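Local coordinates for protein aspartate-semialdehyde dehydrogenase 2 (Vibrio cholerae, PDB 2QZ9) that catalyses the NADPH-dependent reductive dephosphorylation of L-aspartyl-4-phosphate to L-aspartate-semialdehyde, an early step in making lysine, methionine and threonine, at residues E150-T155 with I229-T234; E246-E251 with I307-V312; R40-T45 with T52-N57. One frame throughout, in Å; residues are numbered along the deposited sequence. Where two conformers were deposited one is given.

Contacts 1 and 2 are buried and share the mixed sheet of the dimerisation domain; contact 3 lies at the surface of the nucleotide-binding domain, its centre about 43 Å from that of contact 1. Strands 149-158 and 244-252 are neighbours, so contact 1, parallel, and contact 2, antiparallel, are joined by backbone bonds such as His249 N to Asn153 O, 2.8 Å. On both, one face packs mainly apolar side chains, and in contact 2 also Glu246, against helices of the same subunit while the other offers polar groups to the second subunit. Contact 3 touches no other chain: a turn leading into an edge hairpin meets the hairpin's second strand through backbone bonds and a weakly bonded Glu-Arg salt bridge.

Contact 1 of 3, residues E150-T155 with I229-T234; sequences ERINVT and IMVNPT
Arg151 and Met230 are paired in a parallel register, and their side chains cross at about a right angle. Arg151 CB lies 4.1 Å from Met230 CB, and CG is equally close to that same atom, so the aliphatic root of the arginine rests on the methionine. With CG anti to the backbone N (chi1 176°) and the chain extended as far as NE, the guanidinium is carried along the sheet face to Asn153, whose OD1 sits 3.2 Å above its plane, toward the rim. Each nitrogen of the tip has a partner beyond the pair: NE bonds Ser302 of the second subunit, NH2 forms a salt bridge with Asp300 of the second subunit, and NH1 reaches Glu251 of both subunits. Arginine suits a buried interface because its five N-H groups can serve several acceptors at once. On the other face Val154 CG1 lies 3.8 Å from Pro233 CB, and Ile152 CD1 is 4.1 Å from Ile229 CG2. Between the strands run five backbone bonds, including Met230 N to Glu150 O at 2.9 Å. Proline is tolerated on strand 230-234 because its missing N-H would not point at strand 149-158. Strand 230-234 is outermost in the sheet of this chain; helix 211-224 covers Val231 and Pro233, while Ile152 and Val154 pack on helix 131-147 and lie beside strand 244-252.

Contact 2 of 3, residues E246-E251 with I307-V312; sequences EAVHVE and INLWVV
His249 and Asn308 both set CG anti to their carbonyl carbon (chi1 -63° and -75°), which swings imidazole and amide over one another from adjacent strands. The two planes are 4° apart, a stacked arrangement in which Asn308 CG lies 3.5 Å from His249 CD2. Stacking uses the ring's face and keeps its nitrogens for the dimer interface: NE2 is bonded to Thr234 OG1 and ND1 to Asn153 ND2, both of the second subunit. Further along this face the Trp310 ring approaches the backbone of Glu246 obliquely, with CE3 3.6 Å from Glu246 O, while its NE1 is held by Pro280 O and its ring meets Tyr157 edge-to-face. The opposite face is mostly apolar, with Glu246 at one end. Val248 CB touches Leu309 CD2 at 3.9 Å, Val248 CG2 lies 4.0 Å from Val311 CG2, and Val250 CG2 is 4.0 Å from Ile307 CB; beta-branched residues fit such strands well. Three hydrogen-bonded pairs, Glu246 with Val311, Val248 with Leu309 and Val250 with Ile307, each contribute two backbone bonds, for example Val248 N to Leu309 O at 2.9 Å. This antiparallel pairing belongs to the mixed sheet of the dimerisation domain, which sets the face of Ala247, His249, Asn308 and Trp310 against the second subunit; Glu246 approaches the active site, its side chain about 6 Å from that of His244, the predicted proton acceptor.

Contact 3 of 3, residues R40-T45 with T52-N57; sequences RSEGKT and TVRVQN
One face of the Arg54 guanidinium is laid over the turn across from it: Glu42 CG stands 3.0 Å above the plane and Gly43 N 3.5 Å above it, both offset toward the rim. The carboxylate of Glu42 is turned 47° from the guanidinium and does not pair flat with it. A single salt bridge results, Arg54 NH1 to Glu42 OE1 at 2.8 Å, and its N-H points poorly at the acceptor (128°), so the hydrogen bond is weak. Glu42 OE1 also takes a weak bond from Asn57 N at 3.4 Å; the Glu42 side chain, with CG anti to the backbone N and extended beyond it, brings OE1 there. Glutamate and arginine suit this surface position, where opposite charges can meet without full burial. Beneath the charges the backbone gives straighter bonds: Gly43 N to Val55 O and Val55 N to Lys44 O, each 2.9 Å. Gly43 fills the third place of a type II turn from Ser41 to Lys44, with a positive phi (99°) that glycine, having no CB to press on the preceding carbonyl, adopts readily. Val55 is the buried residue here, its CG2 4.2 Å from Lys44 CB; Thr45 and Thr52 meet through their methyls, and Lys44 NZ is bonded to Tyr46 OH. The turn leads into strand 45-48, which forms an edge hairpin with strand 51-57 on the Rossmann-type sheet. Arg40 and Ser41, predicted to bind NADP(+), stand just after strand 30-37, the second in the chain, a place where Rossmann domains commonly meet the adenosine end of the cofactor.

Contact 1 of 3, residues E150-T155 with I229-T234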
ATOM      1  N   GLU A 150      13.555  -0.981  18.120  1.00 33.32           N
ATOM      2  CA  GLU A 150      13.413   0.385  18.628  1.00 33.84           C
ATOM      3  C   GLU A 150      12.232   1.096  17.967  1.00 33.20           C
ATOM      4  O   GLU A 150      11.460   1.776  18.646  1.00 33.92           O
ATOM      5  CB  GLU A 150      14.710   1.198  18.417  1.00 33.42           C
ATOM      6  CG  GLU A 150      14.633   2.635  18.936  0.50 34.41           C
ATOM      7  CD  GLU A 150      15.838   3.476  18.540  0.50 35.27           C
ATOM      8  OE1 GLU A 150      16.987   3.070  18.844  0.50 36.18           O
ATOM      9  OE2 GLU A 150      15.632   4.558  17.937  0.50 36.92           O
ATOM     10  N   ARG A 151      12.094   0.939  16.649  1.00 32.32           N
ATOM     11  CA  ARG A 151      11.074   1.674  15.887  1.00 31.33           C
ATOM     12  C   ARG A 151      10.511   0.862  14.706  1.00 30.88           C
ATOM     13  O   ARG A 151      11.272   0.208  13.970  1.00 30.83           O
ATOM     14  CB  ARG A 151      11.663   3.019  15.432  1.00 31.30           C
ATOM     15  CG  ARG A 151      10.786   3.881  14.561  1.00 31.19           C
ATOM     16  CD  ARG A 151      11.249   5.334  14.615  1.00 32.57           C
ATOM     17  NE  ARG A 151      10.398   6.194  13.795  1.00 33.51           N
ATOM     18  CZ  ARG A 151      10.726   6.644  12.588  1.00 35.81           C
ATOM     19  NH1 ARG A 151      11.898   6.325  12.050  1.00 35.81           N
ATOM     20  NH2 ARG A 151       9.878   7.427  11.918  1.00 36.79           N
ATOM     21  N   ILE A 152       9.184   0.897  14.548  1.00 29.95           N
ATOM     22  CA  ILE A 152       8.492   0.258  13.415  1.00 30.06           C
ATOM     23  C   ILE A 152       7.754   1.287  12.531  1.00 29.38           C
ATOM     24  O   ILE A 152       6.836   1.950  12.997  1.00 29.24           O
ATOM     25  CB  ILE A 152       7.461  -0.812  13.882  1.00 29.98           C
ATOM     26  CG1 ILE A 152       8.098  -1.817  14.852  1.00 31.25           C
ATOM     27  CG2 ILE A 152       6.858  -1.565  12.688  1.00 31.41           C
ATOM     28  CD1 ILE A 152       7.069  -2.618  15.704  1.00 30.36           C
ATOM     29  N   ASN A 153       8.191   1.429  11.274  1.00 28.66           N
ATOM     30  CA  ASN A 153       7.386   2.060  10.225  1.00 28.18           C
ATOM     31  C   ASN A 153       6.594   0.980   9.497  1.00 27.51           C
ATOM     32  O   ASN A 153       7.166   0.020   9.012  1.00 27.84           O
ATOM     33  CB  ASN A 153       8.269   2.807   9.222  1.00 28.53           C
ATOM     34  CG  ASN A 153       8.684   4.184   9.709  1.00 30.46           C
ATOM     35  OD1 ASN A 153       9.851   4.417  10.024  1.00 35.79           O
ATOM     36  ND2 ASN A 153       7.736   5.096   9.781  1.00 29.10           N
ATOM     37  N   VAL A 154       5.281   1.123   9.433  1.00 27.01           N
ATOM     38  CA  VAL A 154       4.440   0.112   8.797  1.00 26.81           C
ATOM     39  C   VAL A 154       3.311   0.774   7.999  1.00 26.98           C
ATOM     40  O   VAL A 154       2.679   1.715   8.466  1.00 28.00           O
ATOM     41  CB  VAL A 154       3.877  -0.883   9.854  1.00 26.66           C
ATOM     42  CG1 VAL A 154       3.064  -0.143  10.910  1.00 24.82           C
ATOM     43  CG2 VAL A 154       3.078  -2.008   9.206  1.00 26.27           C
ATOM     44  N   THR A 155       3.105   0.322   6.771  1.00 26.89           N
ATOM     45  CA  THR A 155       1.969   0.765   5.977  1.00 27.11           C
ATOM     46  C   THR A 155       1.235  -0.486   5.543  1.00 26.74           C
ATOM     47  O   THR A 155       1.854  -1.512   5.264  1.00 26.72           O
ATOM     48  CB  THR A 155       2.369   1.624   4.748  1.00 27.59           C
ATOM     49  OG1 THR A 155       3.004   0.792   3.756  1.00 30.61           O
ATOM     50  CG2 THR A 155       3.326   2.749   5.160  1.00 26.47           C
ATOM     51  N   ILE A 229       8.944   0.812  22.415  1.00 37.58           N
ATOM     52  CA  ILE A 229       8.912   0.483  20.974  1.00 36.60           C
ATOM     53  C   ILE A 229       8.088   1.565  20.327  1.00 35.67           C
ATOM     54  O   ILE A 229       6.934   1.793  20.701  1.00 35.15           O
ATOM     55  CB  ILE A 229       8.189  -0.830  20.621  1.00 37.18           C
ATOM     56  CG1 ILE A 229       8.267  -1.842  21.745  1.00 37.83           C
ATOM     57  CG2 ILE A 229       8.675  -1.417  19.268  1.00 35.81           C
ATOM     58  CD1 ILE A 229       6.936  -2.475  21.968  1.00 39.45           C
ATOM     59  N   MET A 230       8.693   2.234  19.363  1.00 34.88           N
ATOM     60  CA  MET A 230       8.015   3.266  18.620  1.00 34.18           C
ATOM     61  C   MET A 230       7.330   2.639  17.412  1.00 32.79           C
ATOM     62  O   MET A 230       7.904   1.800  16.740  1.00 32.57           O
ATOM     63  CB  MET A 230       9.013   4.355  18.235  1.00 34.85           C
ATOM     64  CG  MET A 230       9.631   5.102  19.457  1.00 37.03           C
ATOM     65  SD  MET A 230       8.417   5.950  20.498  1.00 45.05           S
ATOM     66  CE  MET A 230       8.102   4.765  21.797  1.00 43.85           C
ATOM     67  N   VAL A 231       6.080   3.015  17.173  1.00 31.48           N
ATOM     68  CA  VAL A 231       5.305   2.426  16.079  1.00 30.43           C
ATOM     69  C   VAL A 231       4.689   3.557  15.270  1.00 29.71           C
ATOM     70  O   VAL A 231       3.986   4.401  15.818  1.00 29.81           O
ATOM     71  CB  VAL A 231       4.197   1.436  16.583  1.00 29.96           C
ATOM     72  CG1 VAL A 231       3.526   0.718  15.411  1.00 29.84           C
ATOM     73  CG2 VAL A 231       4.775   0.426  17.574  1.00 29.79           C
ATOM     74  N   ASN A 232       4.954   3.559  13.965  1.00 28.60           N
ATOM     75  CA  ASN A 232       4.495   4.633  13.074  1.00 28.01           C
ATOM     76  C   ASN A 232       3.714   4.051  11.892  1.00 27.20           C
ATOM     77  O   ASN A 232       4.304   3.691  10.879  1.00 27.04           O
ATOM     78  CB  ASN A 232       5.708   5.431  12.597  1.00 27.60           C
ATOM     79  CG  ASN A 232       5.339   6.649  11.782  1.00 28.84           C
ATOM     80  OD1 ASN A 232       6.166   7.153  11.017  1.00 29.42           O
ATOM     81  ND2 ASN A 232       4.107   7.140  11.938  1.00 25.66           N
ATOM     82  N   PRO A 233       2.391   3.905  12.039  1.00 26.99           N
ATOM     83  CA  PRO A 233       1.569   3.328  10.975  1.00 27.28           C
ATOM     84  C   PRO A 233       0.887   4.318  10.022  1.00 27.17           C
ATOM     85  O   PRO A 233       0.560   5.432  10.416  1.00 27.15           O
ATOM     86  CB  PRO A 233       0.492   2.536  11.756  1.00 26.77           C
ATOM     87  CG  PRO A 233       0.689   2.929  13.245  1.00 28.09           C
ATOM     88  CD  PRO A 233       1.580   4.158  13.239  1.00 26.81           C
ATOM     89  N   THR A 234       0.717   3.895   8.768  1.00 27.32           N
ATOM     90  CA  THR A 234      -0.298   4.439   7.865  1.00 27.40           C
ATOM     91  C   THR A 234      -1.121   3.243   7.385  1.00 27.75           C
ATOM     92  O   THR A 234      -0.590   2.339   6.729  1.00 27.05           O
ATOM     93  CB  THR A 234       0.299   5.177   6.630  1.00 27.92           C
ATOM     94  OG1 THR A 234       1.007   6.351   7.040  1.00 28.02           O
ATOM     95  CG2 THR A 234      -0.803   5.587   5.638  1.00 27.82           C
TER

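Contact 2 of 3, residues E246-E251 with I307-V312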
ATOM      1  N   GLU A 246       1.146  -6.118   4.815  1.00 26.42           N
ATOM      2  CA  GLU A 246       1.832  -4.999   5.450  1.00 26.68           C
ATOM      3  C   GLU A 246       3.258  -4.893   4.950  1.00 26.50           C
ATOM      4  O   GLU A 246       3.980  -5.873   4.828  1.00 25.35           O
ATOM      5  CB  GLU A 246       1.873  -5.159   6.970  1.00 26.52           C
ATOM      6  CG  GLU A 246       0.519  -5.118   7.647  1.00 28.57           C
ATOM      7  CD  GLU A 246       0.522  -5.777   9.012  1.00 31.87           C
ATOM      8  OE1 GLU A 246       1.498  -6.479   9.374  1.00 31.93           O
ATOM      9  OE2 GLU A 246      -0.471  -5.587   9.730  1.00 33.71           O
ATOM     10  N   ALA A 247       3.647  -3.665   4.690  1.00 26.79           N
ATOM     11  CA  ALA A 247       5.021  -3.339   4.439  1.00 27.48           C
ATOM     12  C   ALA A 247       5.654  -2.874   5.753  1.00 27.17           C
ATOM     13  O   ALA A 247       5.292  -1.816   6.278  1.00 27.47           O
ATOM     14  CB  ALA A 247       5.047  -2.228   3.424  1.00 27.14           C
ATOM     15  N   VAL A 248       6.576  -3.668   6.293  1.00 27.04           N
ATOM     16  CA  VAL A 248       7.149  -3.400   7.621  1.00 26.88           C
ATOM     17  C   VAL A 248       8.633  -3.045   7.504  1.00 27.27           C
ATOM     18  O   VAL A 248       9.427  -3.828   6.982  1.00 26.70           O
ATOM     19  CB  VAL A 248       6.940  -4.608   8.597  1.00 27.13           C
ATOM     20  CG1 VAL A 248       7.242  -4.209  10.040  1.00 26.59           C
ATOM     21  CG2 VAL A 248       5.505  -5.152   8.509  1.00 24.98           C
ATOM     22  N   HIS A 249       8.990  -1.848   7.972  1.00 27.59           N
ATOM     23  CA  HIS A 249      10.366  -1.355   7.926  1.00 28.49           C
ATOM     24  C   HIS A 249      10.828  -1.128   9.383  1.00 29.51           C
ATOM     25  O   HIS A 249      10.456  -0.132  10.029  1.00 29.26           O
ATOM     26  CB  HIS A 249      10.449  -0.027   7.144  1.00 27.87           C
ATOM     27  CG  HIS A 249      10.063  -0.118   5.691  1.00 28.65           C
ATOM     28  ND1 HIS A 249      10.099   0.978   4.850  1.00 26.99           N
ATOM     29  CD2 HIS A 249       9.655  -1.162   4.925  1.00 28.54           C
ATOM     30  CE1 HIS A 249       9.734   0.614   3.635  1.00 29.28           C
ATOM     31  NE2 HIS A 249       9.453  -0.677   3.655  1.00 30.58           N
ATOM     32  N   VAL A 250      11.618  -2.051   9.912  1.00 30.50           N
ATOM     33  CA  VAL A 250      11.961  -1.977  11.338  1.00 31.91           C
ATOM     34  C   VAL A 250      13.408  -1.573  11.600  1.00 32.47           C
ATOM     35  O   VAL A 250      14.317  -1.872  10.810  1.00 32.49           O
ATOM     36  CB  VAL A 250      11.615  -3.282  12.115  1.00 31.92           C
ATOM     37  CG1 VAL A 250      10.134  -3.540  12.065  1.00 32.74           C
ATOM     38  CG2 VAL A 250      12.362  -4.472  11.564  1.00 32.09           C
ATOM     39  N   GLU A 251      13.603  -0.877  12.710  1.00 33.34           N
ATOM     40  CA  GLU A 251      14.926  -0.518  13.165  1.00 34.59           C
ATOM     41  C   GLU A 251      15.183  -1.330  14.419  1.00 35.69           C
ATOM     42  O   GLU A 251      14.467  -1.188  15.409  1.00 35.69           O
ATOM     43  CB  GLU A 251      15.004   0.973  13.451  1.00 34.41           C
ATOM     44  CG  GLU A 251      14.715   1.849  12.224  1.00 35.16           C
ATOM     45  CD  GLU A 251      14.283   3.258  12.579  1.00 36.31           C
ATOM     46  OE1 GLU A 251      14.757   3.799  13.604  1.00 36.13           O
ATOM     47  OE2 GLU A 251      13.463   3.829  11.826  1.00 35.83           O
ATOM     48  N   ILE A 307      15.693  -3.664   9.086  1.00 31.23           N
ATOM     49  CA  ILE A 307      15.201  -4.805   8.310  1.00 29.71           C
ATOM     50  C   ILE A 307      13.832  -4.466   7.696  1.00 29.09           C
ATOM     51  O   ILE A 307      12.952  -3.918   8.378  1.00 28.30           O
ATOM     52  CB  ILE A 307      15.094  -6.110   9.157  1.00 29.93           C
ATOM     53  CG1 ILE A 307      16.472  -6.568   9.686  1.00 29.88           C
ATOM     54  CG2 ILE A 307      14.439  -7.231   8.350  1.00 29.48           C
ATOM     55  CD1 ILE A 307      17.343  -7.349   8.651  1.00 31.29           C
ATOM     56  N   ASN A 308      13.687  -4.774   6.405  1.00 27.88           N
ATOM     57  CA  ASN A 308      12.428  -4.642   5.673  1.00 27.27           C
ATOM     58  C   ASN A 308      11.806  -5.998   5.445  1.00 26.52           C
ATOM     59  O   ASN A 308      12.510  -6.968   5.181  1.00 26.16           O
ATOM     60  CB  ASN A 308      12.643  -3.986   4.303  1.00 26.86           C
ATOM     61  CG  ASN A 308      12.887  -2.496   4.393  1.00 27.67           C
ATOM     62  OD1 ASN A 308      13.167  -1.966   5.459  1.00 26.74           O
ATOM     63  ND2 ASN A 308      12.775  -1.810   3.259  1.00 27.85           N
ATOM     64  N   LEU A 309      10.480  -6.059   5.544  1.00 25.80           N
ATOM     65  CA  LEU A 309       9.754  -7.285   5.208  1.00 25.54           C
ATOM     66  C   LEU A 309       8.341  -6.995   4.710  1.00 24.30           C
ATOM     67  O   LEU A 309       7.852  -5.874   4.835  1.00 23.24           O
ATOM     68  CB  LEU A 309       9.767  -8.282   6.385  1.00 25.62           C
ATOM     69  CG  LEU A 309       9.254  -7.998   7.795  1.00 27.17           C
ATOM     70  CD1 LEU A 309       9.275  -9.338   8.568  1.00 27.52           C
ATOM     71  CD2 LEU A 309      10.086  -6.956   8.559  1.00 27.92           C
ATOM     72  N   TRP A 310       7.716  -8.013   4.128  1.00 23.87           N
ATOM     73  CA  TRP A 310       6.344  -7.932   3.617  1.00 24.43           C
ATOM     74  C   TRP A 310       5.559  -8.998   4.369  1.00 24.92           C
ATOM     75  O   TRP A 310       5.977 -10.141   4.420  1.00 26.07           O
ATOM     76  CB  TRP A 310       6.340  -8.181   2.099  1.00 23.49           C
ATOM     77  CG  TRP A 310       4.984  -8.282   1.380  1.00 22.80           C
ATOM     78  CD1 TRP A 310       4.415  -9.433   0.875  1.00 20.60           C
ATOM     79  CD2 TRP A 310       4.086  -7.211   1.028  1.00 20.93           C
ATOM     80  NE1 TRP A 310       3.220  -9.143   0.266  1.00 19.67           N
ATOM     81  CE2 TRP A 310       2.996  -7.794   0.329  1.00 19.71           C
ATOM     82  CE3 TRP A 310       4.088  -5.820   1.245  1.00 20.84           C
ATOM     83  CZ2 TRP A 310       1.908  -7.045  -0.129  1.00 20.47           C
ATOM     84  CZ3 TRP A 310       3.018  -5.078   0.778  1.00 20.58           C
ATOM     85  CH2 TRP A 310       1.939  -5.692   0.086  1.00 20.69           C
ATOM     86  N   VAL A 311       4.442  -8.621   4.979  1.00 25.12           N
ATOM     87  CA  VAL A 311       3.719  -9.546   5.866  1.00 25.29           C
ATOM     88  C   VAL A 311       2.266  -9.726   5.401  1.00 25.16           C
ATOM     89  O   VAL A 311       1.556  -8.757   5.164  1.00 24.36           O
ATOM     90  CB  VAL A 311       3.815  -9.113   7.366  1.00 24.94           C
ATOM     91  CG1 VAL A 311       3.074 -10.074   8.262  1.00 25.08           C
ATOM     92  CG2 VAL A 311       5.282  -9.048   7.805  1.00 24.73           C
ATOM     93  N   VAL A 312       1.850 -10.979   5.238  1.00 25.31           N
ATOM     94  CA  VAL A 312       0.502 -11.268   4.762  1.00 25.98           C
ATOM     95  C   VAL A 312      -0.175 -12.295   5.674  1.00 26.53           C
ATOM     96  O   VAL A 312       0.476 -13.236   6.135  1.00 25.58           O
ATOM     97  CB  VAL A 312       0.511 -11.766   3.286  1.00 25.90           C
ATOM     98  CG1 VAL A 312      -0.898 -12.006   2.783  1.00 26.46           C
ATOM     99  CG2 VAL A 312       1.185 -10.727   2.375  1.00 26.61           C
TER

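Contact 3 of 3, residues R40-T45 with T52-N57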
ATOM      1  N   ARG A  40     -33.243 -12.372  15.222  1.00 60.51           N
ATOM      2  CA  ARG A  40     -33.505 -12.536  13.793  1.00 61.02           C
ATOM      3  C   ARG A  40     -32.750 -13.740  13.221  1.00 61.51           C
ATOM      4  O   ARG A  40     -33.269 -14.469  12.362  1.00 61.60           O
ATOM      5  CB  ARG A  40     -33.150 -11.262  13.033  1.00 60.99           C
ATOM      6  N   SER A  41     -31.530 -13.942  13.719  1.00 61.75           N
ATOM      7  CA  SER A  41     -30.660 -15.032  13.286  1.00 61.71           C
ATOM      8  C   SER A  41     -31.078 -16.376  13.888  1.00 61.54           C
ATOM      9  O   SER A  41     -30.665 -17.434  13.409  1.00 61.61           O
ATOM     10  CB  SER A  41     -29.211 -14.719  13.668  1.00 61.83           C
ATOM     11  OG  SER A  41     -28.749 -13.537  13.035  1.00 62.55           O
ATOM     12  N   GLU A  42     -31.895 -16.319  14.939  1.00 61.31           N
ATOM     13  CA  GLU A  42     -32.405 -17.510  15.622  1.00 60.92           C
ATOM     14  C   GLU A  42     -33.064 -18.503  14.657  1.00 60.26           C
ATOM     15  O   GLU A  42     -33.899 -18.118  13.831  1.00 60.57           O
ATOM     16  CB  GLU A  42     -33.386 -17.098  16.727  1.00 61.12           C
ATOM     17  CG  GLU A  42     -34.129 -18.247  17.380  1.00 61.94           C
ATOM     18  CD  GLU A  42     -34.525 -17.953  18.810  1.00 63.47           C
ATOM     19  OE1 GLU A  42     -34.122 -18.732  19.709  1.00 63.35           O
ATOM     20  OE2 GLU A  42     -35.228 -16.941  19.034  1.00 64.21           O
ATOM     21  N   GLY A  43     -32.677 -19.774  14.765  1.00 59.20           N
ATOM     22  CA  GLY A  43     -33.251 -20.833  13.930  1.00 57.79           C
ATOM     23  C   GLY A  43     -32.401 -21.224  12.734  1.00 56.72           C
ATOM     24  O   GLY A  43     -32.614 -22.285  12.133  1.00 56.97           O
ATOM     25  N   LYS A  44     -31.445 -20.360  12.378  1.00 55.32           N
ATOM     26  CA  LYS A  44     -30.454 -20.679  11.361  1.00 53.64           C
ATOM     27  C   LYS A  44     -29.703 -21.931  11.808  1.00 52.23           C
ATOM     28  O   LYS A  44     -29.589 -22.196  13.009  1.00 51.93           O
ATOM     29  CB  LYS A  44     -29.487 -19.513  11.134  1.00 53.97           C
ATOM     30  CG  LYS A  44     -29.268 -19.202   9.652  1.00 55.58           C
ATOM     31  CD  LYS A  44     -27.804 -18.943   9.278  1.00 57.25           C
ATOM     32  CE  LYS A  44     -27.587 -19.208   7.784  1.00 58.25           C
ATOM     33  NZ  LYS A  44     -26.208 -18.890   7.310  1.00 59.30           N
ATOM     34  N   THR A  45     -29.231 -22.709  10.837  1.00 50.33           N
ATOM     35  CA  THR A  45     -28.552 -23.971  11.101  1.00 48.80           C
ATOM     36  C   THR A  45     -27.127 -23.977  10.548  1.00 47.55           C
ATOM     37  O   THR A  45     -26.854 -23.382   9.500  1.00 47.47           O
ATOM     38  CB  THR A  45     -29.318 -25.167  10.480  1.00 48.91           C
ATOM     39  OG1 THR A  45     -29.481 -24.945   9.074  1.00 49.01           O
ATOM     40  CG2 THR A  45     -30.689 -25.352  11.143  1.00 48.51           C
ATOM     41  N   THR A  52     -26.305 -31.033  12.920  1.00 45.19           N
ATOM     42  CA  THR A  52     -26.912 -29.704  12.842  1.00 44.85           C
ATOM     43  C   THR A  52     -27.024 -29.029  14.222  1.00 44.73           C
ATOM     44  O   THR A  52     -27.606 -29.592  15.163  1.00 44.59           O
ATOM     45  CB  THR A  52     -28.296 -29.756  12.145  1.00 45.03           C
ATOM     46  OG1 THR A  52     -28.114 -29.989  10.739  1.00 45.37           O
ATOM     47  CG2 THR A  52     -29.084 -28.461  12.348  1.00 44.24           C
ATOM     48  N   VAL A  53     -26.442 -27.832  14.324  1.00 44.29           N
ATOM     49  CA  VAL A  53     -26.579 -26.976  15.504  1.00 43.88           C
ATOM     50  C   VAL A  53     -27.392 -25.725  15.148  1.00 43.68           C
ATOM     51  O   VAL A  53     -27.166 -25.073  14.128  1.00 43.29           O
ATOM     52  CB  VAL A  53     -25.203 -26.610  16.124  1.00 43.90           C
ATOM     53  CG1 VAL A  53     -25.376 -25.777  17.381  1.00 44.09           C
ATOM     54  CG2 VAL A  53     -24.415 -27.865  16.449  1.00 43.48           C
ATOM     55  N   ARG A  54     -28.366 -25.418  15.987  1.00 43.92           N
ATOM     56  CA  ARG A  54     -29.258 -24.305  15.730  1.00 44.52           C
ATOM     57  C   ARG A  54     -28.822 -23.051  16.512  1.00 43.91           C
ATOM     58  O   ARG A  54     -28.482 -23.120  17.706  1.00 43.55           O
ATOM     59  CB  ARG A  54     -30.697 -24.724  16.059  1.00 45.21           C
ATOM     60  CG  ARG A  54     -31.772 -23.688  15.739  1.00 48.28           C
ATOM     61  CD  ARG A  54     -32.325 -23.015  17.000  1.00 53.29           C
ATOM     62  NE  ARG A  54     -33.697 -22.539  16.788  1.00 57.51           N
ATOM     63  CZ  ARG A  54     -34.373 -21.755  17.628  1.00 59.11           C
ATOM     64  NH1 ARG A  54     -33.815 -21.336  18.761  1.00 59.30           N
ATOM     65  NH2 ARG A  54     -35.618 -21.389  17.329  1.00 59.62           N
ATOM     66  N   VAL A  55     -28.817 -21.918  15.817  1.00 43.31           N
ATOM     67  CA  VAL A  55     -28.517 -20.627  16.433  1.00 42.89           C
ATOM     68  C   VAL A  55     -29.667 -20.182  17.337  1.00 42.87           C
ATOM     69  O   VAL A  55     -30.823 -20.110  16.905  1.00 42.79           O
ATOM     70  CB  VAL A  55     -28.237 -19.547  15.368  1.00 43.03           C
ATOM     71  CG1 VAL A  55     -28.007 -18.184  16.027  1.00 43.10           C
ATOM     72  CG2 VAL A  55     -27.048 -19.947  14.493  1.00 42.14           C
ATOM     73  N   GLN A  56     -29.345 -19.892  18.590  1.00 42.80           N
ATOM     74  CA  GLN A  56     -30.342 -19.419  19.543  1.00 42.98           C
ATOM     75  C   GLN A  56     -30.082 -17.993  20.053  1.00 43.20           C
ATOM     76  O   GLN A  56     -28.954 -17.504  20.014  1.00 42.99           O
ATOM     77  CB  GLN A  56     -30.484 -20.404  20.710  1.00 42.99           C
ATOM     78  CG  GLN A  56     -29.178 -20.757  21.394  1.00 42.69           C
ATOM     79  CD  GLN A  56     -29.345 -21.801  22.480  1.00 42.46           C
ATOM     80  OE1 GLN A  56     -28.733 -22.873  22.428  1.00 41.25           O
ATOM     81  NE2 GLN A  56     -30.176 -21.493  23.472  1.00 40.73           N
ATOM     82  N   ASN A  57     -31.148 -17.346  20.522  1.00 43.34           N
ATOM     83  CA  ASN A  57     -31.117 -15.989  21.059  1.00 43.51           C
ATOM     84  C   ASN A  57     -30.233 -15.912  22.292  1.00 43.18           C
ATOM     85  O   ASN A  57     -30.397 -16.697  23.223  1.00 43.13           O
ATOM     86  CB  ASN A  57     -32.546 -15.576  21.419  1.00 43.82           C
ATOM     87  CG  ASN A  57     -32.721 -14.078  21.562  1.00 45.90           C
ATOM     88  OD1 ASN A  57     -31.760 -13.306  21.528  1.00 48.46           O
ATOM     89  ND2 ASN A  57     -33.975 -13.653  21.722  1.00 47.82           N
TER